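Local structure of acyl-CoA dehydrogenase (Mycobacterium thermoresistibile, 3PFD) at residues S98-P101 with A102-L106; G144-A147 with A148-R151; E212-L215 with G216-G219; L249-L252 with D253-P257; D369-I372 with T373-Y376. The protein probably catalyses the FAD-dependent alpha,beta-dehydrogenation of saturated acyl-CoA thioesters to 2,3-dehydroacyl-CoA, passing the electrons on to an acceptor. One frame throughout, in Å; residues are numbered along the deposited sequence.

In the fold
From the N terminus, contact 1 lies on the buried part of helix 95-114. Contact 2 follows in the loop between strands 134-137 and 153-157, contact 3 in the loop between strands 206-211 and 222-233, contact 4 at the junction of helices 244-253 and 256-280, and contact 5 runs from helix 363-373 into the loop before helix 380-391. Each closes only a local turn; they run in series, and none nests or crosses. Helix 95-114 is the common neighbour of three of them: contact 1 touches contacts 3, 4 and 5, which tie it to the middle and C-terminal domains. Contacts 3 and 5 also meet through Ile217 N and Asp369 OD1. Contacts 2, 3 and 5 all reach the flavin cofactor and the second subunit.

Contact 1: residues S98-P101 with A102-L106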
# COMPACT_ATOMS: atom_id res chain seq x y z
N SER C 98 -15.90 21.10 -12.94
CA SER C 98 -16.73 19.90 -12.73
C SER C 98 -17.75 20.07 -11.60
O SER C 98 -18.79 19.41 -11.58
CB SER C 98 -15.86 18.63 -12.51
OG SER C 98 -15.34 18.58 -11.18
N LEU C 99 -17.46 20.97 -10.67
CA LEU C 99 -18.35 21.21 -9.54
C LEU C 99 -19.62 21.99 -9.93
O LEU C 99 -20.57 22.07 -9.14
CB LEU C 99 -17.59 21.89 -8.40
CG LEU C 99 -16.62 20.98 -7.62
CD1 LEU C 99 -15.64 21.80 -6.79
CD2 LEU C 99 -17.39 20.04 -6.72
N ILE C 100 -19.65 22.55 -11.14
CA ILE C 100 -20.89 23.18 -11.65
C ILE C 100 -21.96 22.10 -11.83
O ILE C 100 -23.01 22.12 -11.14
CB ILE C 100 -20.63 23.99 -12.96
CG1 ILE C 100 -19.65 25.15 -12.70
CG2 ILE C 100 -21.95 24.47 -13.61
CD1 ILE C 100 -18.96 25.64 -13.98
N PRO C 101 -21.69 21.10 -12.71
CA PRO C 101 -22.71 20.04 -12.76
C PRO C 101 -22.81 19.20 -11.49
O PRO C 101 -23.90 18.75 -11.16
CB PRO C 101 -22.28 19.18 -13.96
CG PRO C 101 -20.76 19.41 -14.07
CD PRO C 101 -20.63 20.90 -13.72
N ALA C 102 -21.70 18.99 -10.77
CA ALA C 102 -21.72 18.09 -9.59
C ALA C 102 -22.51 18.72 -8.46
O ALA C 102 -23.28 18.02 -7.78
CB ALA C 102 -20.30 17.75 -9.11
N VAL C 103 -22.32 20.02 -8.26
CA VAL C 103 -23.09 20.75 -7.21
C VAL C 103 -24.48 21.16 -7.65
O VAL C 103 -25.40 21.23 -6.81
CB VAL C 103 -22.24 21.84 -6.49
CG1 VAL C 103 -23.06 22.60 -5.41
CG2 VAL C 103 -21.04 21.16 -5.84
N ASN C 104 -24.67 21.39 -8.96
CA ASN C 104 -26.03 21.53 -9.46
C ASN C 104 -26.88 20.32 -9.04
O ASN C 104 -28.04 20.47 -8.64
CB ASN C 104 -26.08 21.79 -10.98
CG ASN C 104 -25.79 23.26 -11.33
OD1 ASN C 104 -25.77 24.13 -10.46
ND2 ASN C 104 -25.58 23.53 -12.62
N LYS C 105 -26.28 19.12 -9.07
CA LYS C 105 -26.95 17.92 -8.65
C LYS C 105 -27.08 17.87 -7.12
O LYS C 105 -28.16 17.66 -6.61
CB LYS C 105 -26.27 16.66 -9.22
CG LYS C 105 -27.26 15.50 -9.33
CD LYS C 105 -26.67 14.12 -9.31
CE LYS C 105 -27.84 13.14 -9.11
NZ LYS C 105 -27.51 11.78 -9.52
N LEU C 106 -25.98 18.06 -6.39
CA LEU C 106 -26.01 18.11 -4.92
C LEU C 106 -27.09 19.06 -4.37
O LEU C 106 -27.83 18.67 -3.46
CB LEU C 106 -24.63 18.51 -4.35
CG LEU C 106 -24.39 18.31 -2.84
CD1 LEU C 106 -24.56 16.83 -2.45
CD2 LEU C 106 -23.01 18.82 -2.40
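Helix 95-114, deep in the chain, carries a proline within its second turn, and here Leu99 meets Val103 while Ile100 meets Asn104 one turn on. Four i to i+4 bonds join 98-101 to 102-106. Val103 N reaches Leu99 O at 2.8 Å and Asn104 N reaches Ile100 O at 2.8 Å, whereas Lys105 N, 3.2 Å from Pro101 O, makes a longer bond. Pro101 has no N-H to give and the N of Ile100 has no bond to the turn before, which is where the helix kinks.

On one face Leu99 CD2 lies 3.9 Å from Val103 CG2. Val103 puts this methyl back over the preceding turn because CG1 takes the place opposite the backbone N (chi1 179°), and CG2 consequently stands beside it. Asn104 lies alongside Ile100, both side chains pointing the same way; with CG opposite its own carbonyl carbon (chi1 -80°), CG is brought to 3.0 Å from Ile100 O. The amide does not bond that oxygen: ND2 donates to Ser65 O and OD1 accepts from Ala134 N, so both ends of this buried group are satisfied and its flip is fixed.

Ile100 and Pro101 pack on Leu59 of helix 53-61, and Leu99 touches Ile217 and Tyr376. The side chain of Val103 comes to about 5 Å from the cofactor. A proline-kinked helix segment, buried among neighbouring helices and loops, fits the all-helical N-terminal domain of acyl-CoA dehydrogenases.

Contact 2: residues G144-A147 with A148-R151; sequences GSDA and ASMR. With FDA (dihydroflavine-adenine dinucleotide), chain B.
Asp146 O is gripped twice by Ser149, once by the backbone and once by the hydroxyl. Ser149 OG donates at 2.8 Å to Asp146 O, lying in the carbonyl plane, while Ser149 N comes to the same oxygen, Asp146 O, at 3.1 Å from well above that plane. The hydroxyl can join the amide because OG is tucked between the backbone N and the carbonyl carbon of its residue (chi1 70°). Next along, Met150 N makes a weak bond of 3.3 Å to Ala147 O, and Met150 bends its chain back until CE is 3.1 Å from Ala147 O. Asp146 also centres an inverse gamma turn, whose bond from Ala147 N to Ser145 O is weak.

The other end of this loop holds the cofactor pyrophosphate. Ser145 donates to one oxygen twice, through N at 3.0 Å from O1A of the cofactor and through OG at 2.9 Å from that O1A. Gly144 presents only its backbone here, with CA 3.2 Å from cofactor O5'. Further donors and acceptors of 144-147 are met by the second subunit: OE1 of its Gln283 accepts from both Gly144 N and Asp146 N, and its Phe284 N donates to Asp146 OD2.

The phosphate charge on O1A is thus met in this loop by neutral donors, and the turn that presents them is itself braced by the partner subunit, so cofactor binding and subunit association are likely to be coupled.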
# COMPACT_ATOMS: atom_id res chain seq x y z
N GLY C 144 -19.51 19.07 10.98
CA GLY C 144 -18.98 18.58 9.71
C GLY C 144 -19.41 17.16 9.52
O GLY C 144 -20.53 16.91 9.10
N SER C 145 -18.54 16.21 9.85
CA SER C 145 -18.96 14.80 9.87
C SER C 145 -20.24 14.61 10.69
O SER C 145 -21.18 13.96 10.22
CB SER C 145 -17.84 13.87 10.33
OG SER C 145 -16.77 13.87 9.38
N ASP C 146 -20.28 15.20 11.90
CA ASP C 146 -21.45 15.16 12.79
C ASP C 146 -22.43 16.26 12.39
O ASP C 146 -22.64 17.26 13.10
CB ASP C 146 -20.99 15.33 14.24
CG ASP C 146 -22.12 15.18 15.26
OD1 ASP C 146 -23.27 14.89 14.88
OD2 ASP C 146 -21.84 15.32 16.47
N ALA C 147 -23.03 16.06 11.22
CA ALA C 147 -23.85 17.11 10.60
C ALA C 147 -25.15 17.30 11.34
O ALA C 147 -25.77 18.37 11.24
CB ALA C 147 -24.11 16.77 9.11
N ALA C 148 -25.58 16.27 12.06
CA ALA C 148 -26.81 16.33 12.85
C ALA C 148 -26.67 17.24 14.08
O ALA C 148 -27.66 17.54 14.72
CB ALA C 148 -27.25 14.91 13.28
N SER C 149 -25.46 17.67 14.41
CA SER C 149 -25.27 18.57 15.54
C SER C 149 -25.33 20.04 15.13
O SER C 149 -24.92 20.92 15.88
CB SER C 149 -23.96 18.24 16.29
OG SER C 149 -22.84 18.59 15.51
N MET C 150 -25.85 20.30 13.93
CA MET C 150 -25.94 21.64 13.36
C MET C 150 -26.78 22.57 14.25
O MET C 150 -27.66 22.11 14.98
CB MET C 150 -26.51 21.58 11.96
CG MET C 150 -28.03 21.31 11.92
SD MET C 150 -28.75 21.27 10.27
CE MET C 150 -28.10 19.72 9.62
N ARG C 151 -26.49 23.87 14.17
CA ARG C 151 -27.10 24.86 15.07
C ARG C 151 -28.03 25.86 14.39
O ARG C 151 -28.90 26.43 15.05
CB ARG C 151 -26.01 25.58 15.88
CG ARG C 151 -25.44 24.73 17.03
CD ARG C 151 -24.30 25.45 17.73
NE ARG C 151 -23.29 24.53 18.27
CZ ARG C 151 -22.06 24.89 18.63
NH1 ARG C 151 -21.66 26.16 18.51
NH2 ARG C 151 -21.22 23.98 19.11
PA FDA B . -14.33 16.67 10.86
O1A FDA B . -15.69 16.04 10.90
O2A FDA B . -13.84 17.52 12.01
O5B FDA B . -13.26 15.48 10.62
C5B FDA B . -11.90 15.56 11.04
C4B FDA B . -11.26 14.17 10.90
O4B FDA B . -11.85 13.25 11.82
C3B FDA B . -11.48 13.58 9.51
O3B FDA B . -10.33 12.78 9.18
C2B FDA B . -12.67 12.66 9.70
O2B FDA B . -12.71 11.58 8.76
C1B FDA B . -12.43 12.16 11.11
N9A FDA B . -13.65 11.65 11.75
C8A FDA B . -14.71 12.37 12.16
N7A FDA B . -15.63 11.55 12.72
C5A FDA B . -15.15 10.28 12.66
C6A FDA B . -15.65 9.04 13.07
N6A FDA B . -16.88 8.94 13.65
N1A FDA B . -14.89 7.93 12.87
C2A FDA B . -13.68 8.04 12.28
N3A FDA B . -13.16 9.22 11.88
C4A FDA B . -13.88 10.36 12.05
N1 FDA B . -20.45 21.04 3.03
C2 FDA B . -21.64 21.58 2.63
O2 FDA B . -22.63 21.66 3.41
N3 FDA B . -21.78 22.06 1.37
C4 FDA B . -20.74 22.00 0.50
O4 FDA B . -20.93 22.47 -0.64
C4X FDA B . -19.51 21.43 0.87
N5 FDA B . -18.44 21.47 0.06
C5X FDA B . -17.19 21.45 0.57
C6 FDA B . -16.11 21.99 -0.14
C7 FDA B . -14.83 22.03 0.44
C7M FDA B . -13.66 22.60 -0.32
C8 FDA B . -14.62 21.50 1.71
C8M FDA B . -13.25 21.51 2.37
C9 FDA B . -15.69 20.96 2.41
C9A FDA B . -16.97 20.94 1.85
N10 FDA B . -18.09 20.62 2.65
C10 FDA B . -19.38 20.95 2.17
C1' FDA B . -17.89 20.20 4.04
C2' FDA B . -17.43 18.74 4.13
O2' FDA B . -18.48 17.79 3.82
C3' FDA B . -16.84 18.53 5.51
O3' FDA B . -15.52 19.13 5.51
C4' FDA B . -16.74 17.04 5.89
O4' FDA B . -18.04 16.50 6.13
C5' FDA B . -15.88 16.81 7.13
O5' FDA B . -16.28 17.74 8.15
P FDA B . -15.14 18.61 8.89
O1P FDA B . -14.38 19.36 7.82
O2P FDA B . -15.78 19.37 10.03
O3P FDA B . -14.13 17.50 9.46

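Contact 3: residues E212-L215 with G216-G219. With FDA (dihydroflavine-adenine dinucleotide), chain B.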
# COMPACT_ATOMS: atom_id res chain seq x y z
N GLU C 212 -12.90 30.53 1.23
CA GLU C 212 -11.74 29.87 1.86
C GLU C 212 -10.52 29.93 0.92
O GLU C 212 -10.68 29.90 -0.30
CB GLU C 212 -12.04 28.39 2.17
CG GLU C 212 -13.26 28.12 3.07
CD GLU C 212 -12.98 28.33 4.55
OE1 GLU C 212 -11.84 28.65 4.91
OE2 GLU C 212 -13.90 28.13 5.36
N ARG C 213 -9.32 30.06 1.52
CA ARG C 213 -8.03 29.90 0.82
C ARG C 213 -7.67 28.40 0.85
O ARG C 213 -7.52 27.84 1.92
CB ARG C 213 -6.92 30.69 1.52
CG ARG C 213 -7.01 32.20 1.36
CD ARG C 213 -5.95 32.93 2.19
NE ARG C 213 -5.98 32.49 3.59
CZ ARG C 213 -4.92 32.08 4.32
NH1 ARG C 213 -3.69 32.05 3.79
NH2 ARG C 213 -5.10 31.70 5.58
N LYS C 214 -7.53 27.77 -0.31
CA LYS C 214 -7.53 26.29 -0.35
C LYS C 214 -6.31 25.67 -1.00
O LYS C 214 -5.57 26.33 -1.73
CB LYS C 214 -8.81 25.73 -1.00
CG LYS C 214 -10.09 26.25 -0.41
CD LYS C 214 -11.30 25.36 -0.78
CE LYS C 214 -11.69 25.44 -2.27
NZ LYS C 214 -11.70 26.84 -2.83
N LEU C 215 -6.11 24.38 -0.73
CA LEU C 215 -5.08 23.58 -1.37
C LEU C 215 -5.32 23.47 -2.88
O LEU C 215 -4.42 23.66 -3.70
CB LEU C 215 -5.05 22.19 -0.72
CG LEU C 215 -4.24 21.08 -1.38
CD1 LEU C 215 -2.82 21.53 -1.68
CD2 LEU C 215 -4.26 19.78 -0.48
N GLY C 216 -6.56 23.15 -3.25
CA GLY C 216 -6.92 22.92 -4.64
C GLY C 216 -8.36 23.35 -4.85
O GLY C 216 -8.92 24.09 -4.03
N ILE C 217 -8.96 22.87 -5.95
CA ILE C 217 -10.18 23.47 -6.51
C ILE C 217 -10.23 24.98 -6.17
O ILE C 217 -11.25 25.51 -5.69
CB ILE C 217 -11.49 22.70 -6.16
CG1 ILE C 217 -11.64 22.53 -4.64
CG2 ILE C 217 -11.49 21.35 -6.87
CD1 ILE C 217 -13.04 22.22 -4.17
N LYS C 218 -9.09 25.63 -6.41
CA LYS C 218 -8.90 27.01 -5.98
C LYS C 218 -9.97 27.95 -6.56
O LYS C 218 -10.42 28.84 -5.88
CB LYS C 218 -7.51 27.51 -6.35
CG LYS C 218 -6.40 26.94 -5.50
CD LYS C 218 -5.22 27.85 -5.52
CE LYS C 218 -4.10 27.26 -4.71
NZ LYS C 218 -2.93 28.11 -4.85
N GLY C 219 -10.40 27.70 -7.79
CA GLY C 219 -11.43 28.54 -8.42
C GLY C 219 -12.86 28.33 -7.97
O GLY C 219 -13.71 29.15 -8.25
PA FDA B . -14.33 16.67 10.86
O1A FDA B . -15.69 16.04 10.90
O2A FDA B . -13.84 17.52 12.01
O5B FDA B . -13.26 15.48 10.62
C5B FDA B . -11.90 15.56 11.04
C4B FDA B . -11.26 14.17 10.90
O4B FDA B . -11.85 13.25 11.82
C3B FDA B . -11.48 13.58 9.51
O3B FDA B . -10.33 12.78 9.18
C2B FDA B . -12.67 12.66 9.70
O2B FDA B . -12.71 11.58 8.76
C1B FDA B . -12.43 12.16 11.11
N9A FDA B . -13.65 11.65 11.75
C8A FDA B . -14.71 12.37 12.16
N7A FDA B . -15.63 11.55 12.72
C5A FDA B . -15.15 10.28 12.66
C6A FDA B . -15.65 9.04 13.07
N6A FDA B . -16.88 8.94 13.65
N1A FDA B . -14.89 7.93 12.87
C2A FDA B . -13.68 8.04 12.28
N3A FDA B . -13.16 9.22 11.88
C4A FDA B . -13.88 10.36 12.05
N1 FDA B . -20.45 21.04 3.03
C2 FDA B . -21.64 21.58 2.63
O2 FDA B . -22.63 21.66 3.41
N3 FDA B . -21.78 22.06 1.37
C4 FDA B . -20.74 22.00 0.50
O4 FDA B . -20.93 22.47 -0.64
C4X FDA B . -19.51 21.43 0.87
N5 FDA B . -18.44 21.47 0.06
C5X FDA B . -17.19 21.45 0.57
C6 FDA B . -16.11 21.99 -0.14
C7 FDA B . -14.83 22.03 0.44
C7M FDA B . -13.66 22.60 -0.32
C8 FDA B . -14.62 21.50 1.71
C8M FDA B . -13.25 21.51 2.37
C9 FDA B . -15.69 20.96 2.41
C9A FDA B . -16.97 20.94 1.85
N10 FDA B . -18.09 20.62 2.65
C10 FDA B . -19.38 20.95 2.17
C1' FDA B . -17.89 20.20 4.04
C2' FDA B . -17.43 18.74 4.13
O2' FDA B . -18.48 17.79 3.82
C3' FDA B . -16.84 18.53 5.51
O3' FDA B . -15.52 19.13 5.51
C4' FDA B . -16.74 17.04 5.89
O4' FDA B . -18.04 16.50 6.13
C5' FDA B . -15.88 16.81 7.13
O5' FDA B . -16.28 17.74 8.15
P FDA B . -15.14 18.61 8.89
O1P FDA B . -14.38 19.36 7.82
O2P FDA B . -15.78 19.37 10.03
O3P FDA B . -14.13 17.50 9.46
O HOH W 1 -9.64 28.82 -2.86
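The backbone runs extended through Lys214, takes a helical step at Leu215, stretches out again at Gly216 and then enters the left-handed region at Ile217 (phi 28°, psi 47°), an unusual place for a beta-branched residue. This reversal points Ile217 O back at Lys214, whose NZ donates to Ile217 O at 3.2 Å, approaching from above the carbonyl plane. Lys214 gets there by curling: the bend at its third torsion (chi3 -70°) brings CE to 3.8 Å from Ile217 CG1, and the bend at the fourth turns NZ to the carbonyl. The ammonium also bonds Ser220 O and a water 2.9 Å from Lys214 NZ. That water sits within hydrogen-bonding distance of Glu212 O and Lys218 O, between the two limbs of the loop.

The segment is the connection between the antiparallel strands 206-211 and 222-233 of the middle-domain beta sheet, and it reaches the dimethyl end of the flavin. There Lys214 turns its aliphatic part to the cofactor, with CD 3.7 Å from the methyl C7M, and Ile217 CD1 lies 3.9 Å from the same C7M. Lys218 runs out extended, its CE passing 3.5 Å from Lys214 O. Asp369 OD1 accepts from Ile217 N, and Arg368 NH1 donates to Leu215 O, both from helix 363-373. Tyr357 of the second subunit packs on Lys214 and Ile217, and Arg213 and Leu215 make backbone hydrogen bonds to that subunit.

Contact 4: residues L249-L252 with D253-P257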
# COMPACT_ATOMS: atom_id res chain seq x y z
N LEU C 249 -29.30 12.40 4.02
CA LEU C 249 -28.69 11.08 3.88
C LEU C 249 -29.04 10.43 2.54
O LEU C 249 -28.18 9.85 1.89
CB LEU C 249 -29.12 10.16 5.02
CG LEU C 249 -28.73 10.52 6.46
CD1 LEU C 249 -29.18 9.39 7.41
CD2 LEU C 249 -27.21 10.81 6.58
N ALA C 250 -30.31 10.53 2.15
CA ALA C 250 -30.76 10.00 0.86
C ALA C 250 -30.11 10.73 -0.33
O ALA C 250 -29.80 10.11 -1.34
CB ALA C 250 -32.30 10.05 0.77
N THR C 251 -29.90 12.05 -0.20
CA THR C 251 -29.22 12.85 -1.21
C THR C 251 -27.83 12.28 -1.50
O THR C 251 -27.49 12.01 -2.65
CB THR C 251 -29.10 14.33 -0.77
OG1 THR C 251 -30.41 14.90 -0.66
CG2 THR C 251 -28.27 15.18 -1.76
N LEU C 252 -27.05 12.07 -0.43
CA LEU C 252 -25.68 11.53 -0.54
C LEU C 252 -25.63 10.16 -1.22
O LEU C 252 -24.71 9.89 -2.00
CB LEU C 252 -25.01 11.49 0.84
CG LEU C 252 -24.72 12.85 1.50
CD1 LEU C 252 -24.31 12.63 2.95
CD2 LEU C 252 -23.63 13.63 0.74
N ASP C 253 -26.62 9.31 -0.95
CA ASP C 253 -26.76 8.03 -1.65
C ASP C 253 -26.77 8.22 -3.16
O ASP C 253 -26.16 7.43 -3.92
CB ASP C 253 -28.07 7.33 -1.28
CG ASP C 253 -27.98 6.53 0.02
OD1 ASP C 253 -26.84 6.25 0.48
OD2 ASP C 253 -29.06 6.18 0.56
N HIS C 254 -27.48 9.26 -3.60
CA HIS C 254 -27.61 9.56 -5.01
C HIS C 254 -26.55 10.52 -5.55
O HIS C 254 -26.63 10.92 -6.73
CB HIS C 254 -29.01 10.10 -5.30
CG HIS C 254 -30.10 9.10 -5.04
ND1 HIS C 254 -30.62 8.30 -6.04
CD2 HIS C 254 -30.72 8.75 -3.90
CE1 HIS C 254 -31.55 7.52 -5.52
NE2 HIS C 254 -31.63 7.76 -4.22
N THR C 255 -25.60 10.97 -4.72
CA THR C 255 -24.60 11.92 -5.22
C THR C 255 -23.16 11.49 -4.99
O THR C 255 -22.26 11.88 -5.73
CB THR C 255 -24.81 13.37 -4.68
OG1 THR C 255 -24.60 13.38 -3.26
CG2 THR C 255 -26.22 13.92 -5.01
N ARG C 256 -22.93 10.65 -3.97
CA ARG C 256 -21.59 10.13 -3.72
C ARG C 256 -20.87 9.58 -4.96
O ARG C 256 -19.69 9.85 -5.14
CB ARG C 256 -21.60 9.11 -2.59
CG ARG C 256 -21.35 9.77 -1.26
CD ARG C 256 -21.71 8.90 -0.08
NE ARG C 256 -21.47 9.65 1.16
CZ ARG C 256 -22.13 9.45 2.30
NH1 ARG C 256 -23.09 8.51 2.37
NH2 ARG C 256 -21.83 10.20 3.37
N PRO C 257 -21.59 8.83 -5.82
CA PRO C 257 -20.91 8.31 -7.03
C PRO C 257 -20.41 9.41 -7.96
O PRO C 257 -19.44 9.18 -8.69
CB PRO C 257 -21.99 7.45 -7.71
CG PRO C 257 -22.97 7.08 -6.59
CD PRO C 257 -22.97 8.31 -5.69
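Leu252 lies under the Arg256 guanidinium, one turn along. Its CB is 3.8 Å from Arg256 CZ, over the centre of one flat face, and its CD1 is 3.5 Å from Arg256 NH2. Arg256 reaches across with an extended chain from CG to NE, although its first torsion is displaced from a staggered position (chi1 -91°).

Backbone bonds mark the junction. Leu252 O receives both Arg256 N at 2.8 Å and Thr255 N at 3.1 Å, the latter from far above the carbonyl plane. Here helix 244-253 gives way to helix 256-280, the first long helix of the C-terminal domain, with Thr255 at the N-cap position of the new helix. Its hydroxyl, set between N and the carbonyl carbon (chi1 65°), makes no capping bond. Glu377 instead pairs through OE1 with Thr255 OG1, and its backbone O accepts from Arg256 NE, which restrains the group whose face Leu252 covers. The rotation of Thr255 also carries its methyl back over the earlier turn, where Thr255 CG2 lies 4.0 Å from Thr251 CG2. Thr251, for its part, hands its hydroxyl to Thr247 O, a turn earlier in its own helix.

His254 turns its ring edge to the backbone: CD2 is 3.0 Å from Ala250 O, which lies in the ring plane. The carbonyl of the same residue, His254 O, accepts from Lys105 NZ of helix 95-114.

Contact 5: residues D369-I372 with T373-Y376. With FDA (dihydroflavine-adenine dinucleotide), chain B.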
# COMPACT_ATOMS: atom_id res chain seq x y z
N ASP C 369 -6.07 19.15 -6.43
CA ASP C 369 -7.51 18.91 -6.58
C ASP C 369 -7.94 17.52 -6.10
O ASP C 369 -9.00 17.37 -5.52
CB ASP C 369 -7.95 19.05 -8.05
CG ASP C 369 -7.76 20.46 -8.61
OD1 ASP C 369 -7.49 21.43 -7.81
OD2 ASP C 369 -7.89 20.60 -9.85
N ALA C 370 -7.15 16.49 -6.41
CA ALA C 370 -7.56 15.13 -6.08
C ALA C 370 -7.82 14.97 -4.59
O ALA C 370 -8.72 14.23 -4.19
CB ALA C 370 -6.53 14.09 -6.57
N LYS C 371 -7.03 15.68 -3.77
CA LYS C 371 -7.12 15.58 -2.32
C LYS C 371 -8.51 15.88 -1.76
O LYS C 371 -8.92 15.25 -0.79
CB LYS C 371 -6.08 16.48 -1.62
CG LYS C 371 -6.12 16.40 -0.06
CD LYS C 371 -5.66 15.00 0.45
CE LYS C 371 -6.39 14.61 1.77
NZ LYS C 371 -6.18 13.16 2.05
N ILE C 372 -9.24 16.84 -2.35
CA ILE C 372 -10.58 17.18 -1.85
C ILE C 372 -11.56 16.02 -1.98
O ILE C 372 -12.49 15.92 -1.18
CB ILE C 372 -11.19 18.48 -2.49
CG1 ILE C 372 -12.43 18.97 -1.72
CG2 ILE C 372 -11.60 18.23 -3.94
CD1 ILE C 372 -12.19 19.31 -0.21
N THR C 373 -11.37 15.16 -2.98
CA THR C 373 -12.34 14.10 -3.24
C THR C 373 -12.43 13.08 -2.09
O THR C 373 -13.47 12.43 -1.92
CB THR C 373 -12.13 13.41 -4.61
OG1 THR C 373 -10.90 12.69 -4.58
CG2 THR C 373 -12.08 14.45 -5.74
N GLN C 374 -11.35 12.94 -1.33
CA GLN C 374 -11.31 12.07 -0.13
C GLN C 374 -12.00 12.71 1.07
O GLN C 374 -12.24 12.04 2.11
CB GLN C 374 -9.85 11.74 0.24
CG GLN C 374 -9.11 10.97 -0.83
CD GLN C 374 -7.65 10.70 -0.47
OE1 GLN C 374 -6.86 11.64 -0.30
NE2 GLN C 374 -7.30 9.41 -0.33
N ILE C 375 -12.34 14.00 0.94
CA ILE C 375 -12.80 14.79 2.10
C ILE C 375 -14.27 15.17 2.00
O ILE C 375 -15.02 14.91 2.95
CB ILE C 375 -11.93 16.05 2.37
CG1 ILE C 375 -10.48 15.66 2.62
CG2 ILE C 375 -12.51 16.94 3.54
CD1 ILE C 375 -9.55 16.83 2.71
N TYR C 376 -14.69 15.82 0.91
CA TYR C 376 -16.10 16.25 0.88
C TYR C 376 -17.09 15.18 0.48
O TYR C 376 -16.69 14.10 0.05
CB TYR C 376 -16.38 17.58 0.13
CG TYR C 376 -16.02 17.69 -1.34
CD1 TYR C 376 -16.07 18.94 -1.96
CD2 TYR C 376 -15.60 16.60 -2.09
CE1 TYR C 376 -15.71 19.11 -3.30
CE2 TYR C 376 -15.24 16.75 -3.45
CZ TYR C 376 -15.30 18.02 -4.04
OH TYR C 376 -14.96 18.23 -5.35
PA FDA B . -14.33 16.67 10.86
O1A FDA B . -15.69 16.04 10.90
O2A FDA B . -13.84 17.52 12.01
O5B FDA B . -13.26 15.48 10.62
C5B FDA B . -11.90 15.56 11.04
C4B FDA B . -11.26 14.17 10.90
O4B FDA B . -11.85 13.25 11.82
C3B FDA B . -11.48 13.58 9.51
O3B FDA B . -10.33 12.78 9.18
C2B FDA B . -12.67 12.66 9.70
O2B FDA B . -12.71 11.58 8.76
C1B FDA B . -12.43 12.16 11.11
N9A FDA B . -13.65 11.65 11.75
C8A FDA B . -14.71 12.37 12.16
N7A FDA B . -15.63 11.55 12.72
C5A FDA B . -15.15 10.28 12.66
C6A FDA B . -15.65 9.04 13.07
N6A FDA B . -16.88 8.94 13.65
N1A FDA B . -14.89 7.93 12.87
C2A FDA B . -13.68 8.04 12.28
N3A FDA B . -13.16 9.22 11.88
C4A FDA B . -13.88 10.36 12.05
N1 FDA B . -20.45 21.04 3.03
C2 FDA B . -21.64 21.58 2.63
O2 FDA B . -22.63 21.66 3.41
N3 FDA B . -21.78 22.06 1.37
C4 FDA B . -20.74 22.00 0.50
O4 FDA B . -20.93 22.47 -0.64
C4X FDA B . -19.51 21.43 0.87
N5 FDA B . -18.44 21.47 0.06
C5X FDA B . -17.19 21.45 0.57
C6 FDA B . -16.11 21.99 -0.14
C7 FDA B . -14.83 22.03 0.44
C7M FDA B . -13.66 22.60 -0.32
C8 FDA B . -14.62 21.50 1.71
C8M FDA B . -13.25 21.51 2.37
C9 FDA B . -15.69 20.96 2.41
C9A FDA B . -16.97 20.94 1.85
N10 FDA B . -18.09 20.62 2.65
C10 FDA B . -19.38 20.95 2.17
C1' FDA B . -17.89 20.20 4.04
C2' FDA B . -17.43 18.74 4.13
O2' FDA B . -18.48 17.79 3.82
C3' FDA B . -16.84 18.53 5.51
O3' FDA B . -15.52 19.13 5.51
C4' FDA B . -16.74 17.04 5.89
O4' FDA B . -18.04 16.50 6.13
C5' FDA B . -15.88 16.81 7.13
O5' FDA B . -16.28 17.74 8.15
P FDA B . -15.14 18.61 8.89
O1P FDA B . -14.38 19.36 7.82
O2P FDA B . -15.78 19.37 10.03
O3P FDA B . -14.13 17.50 9.46
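Two backbone carbonyls in the C-terminal part of helix 363-373 each take two donors: Ala370 O takes Thr373 OG1 at 2.7 Å together with Thr373 N, and Ile372 O takes Tyr376 N and Ile375 N. The threonine hydroxyl folds back between N and the carbonyl carbon (chi1 67°) and lies in the plane of the Ala370 carbonyl. Tyr376 N, 3.0 Å from Ile372 O, comes almost straight at the end of that carbonyl.

One polar side-chain pair joins in, crossing at about a right angle: Lys371 NZ donates at 2.9 Å to Gln374 OE1. The same ammonium bonds Gln350 OE1 and Thr346 O of the second subunit.

Apolar contact centres on Tyr376. Ile372 CG1 sits 3.5 Å from the Tyr376 ring centroid, nearly on its normal, a CH-pi interaction, while an edge of the ring meets the flavin, CD1 being 3.6 Å from cofactor C6. Ile372 CD1 ends 3.6 Å from the flavin methyl C8M.

Around this turn, helix 256-280 covers Thr373 and bonds Tyr376 OH through Gln262, helix 326-352 flanks Ala370 and Gln374, and helix 95-114 touches Asp369 and Tyr376.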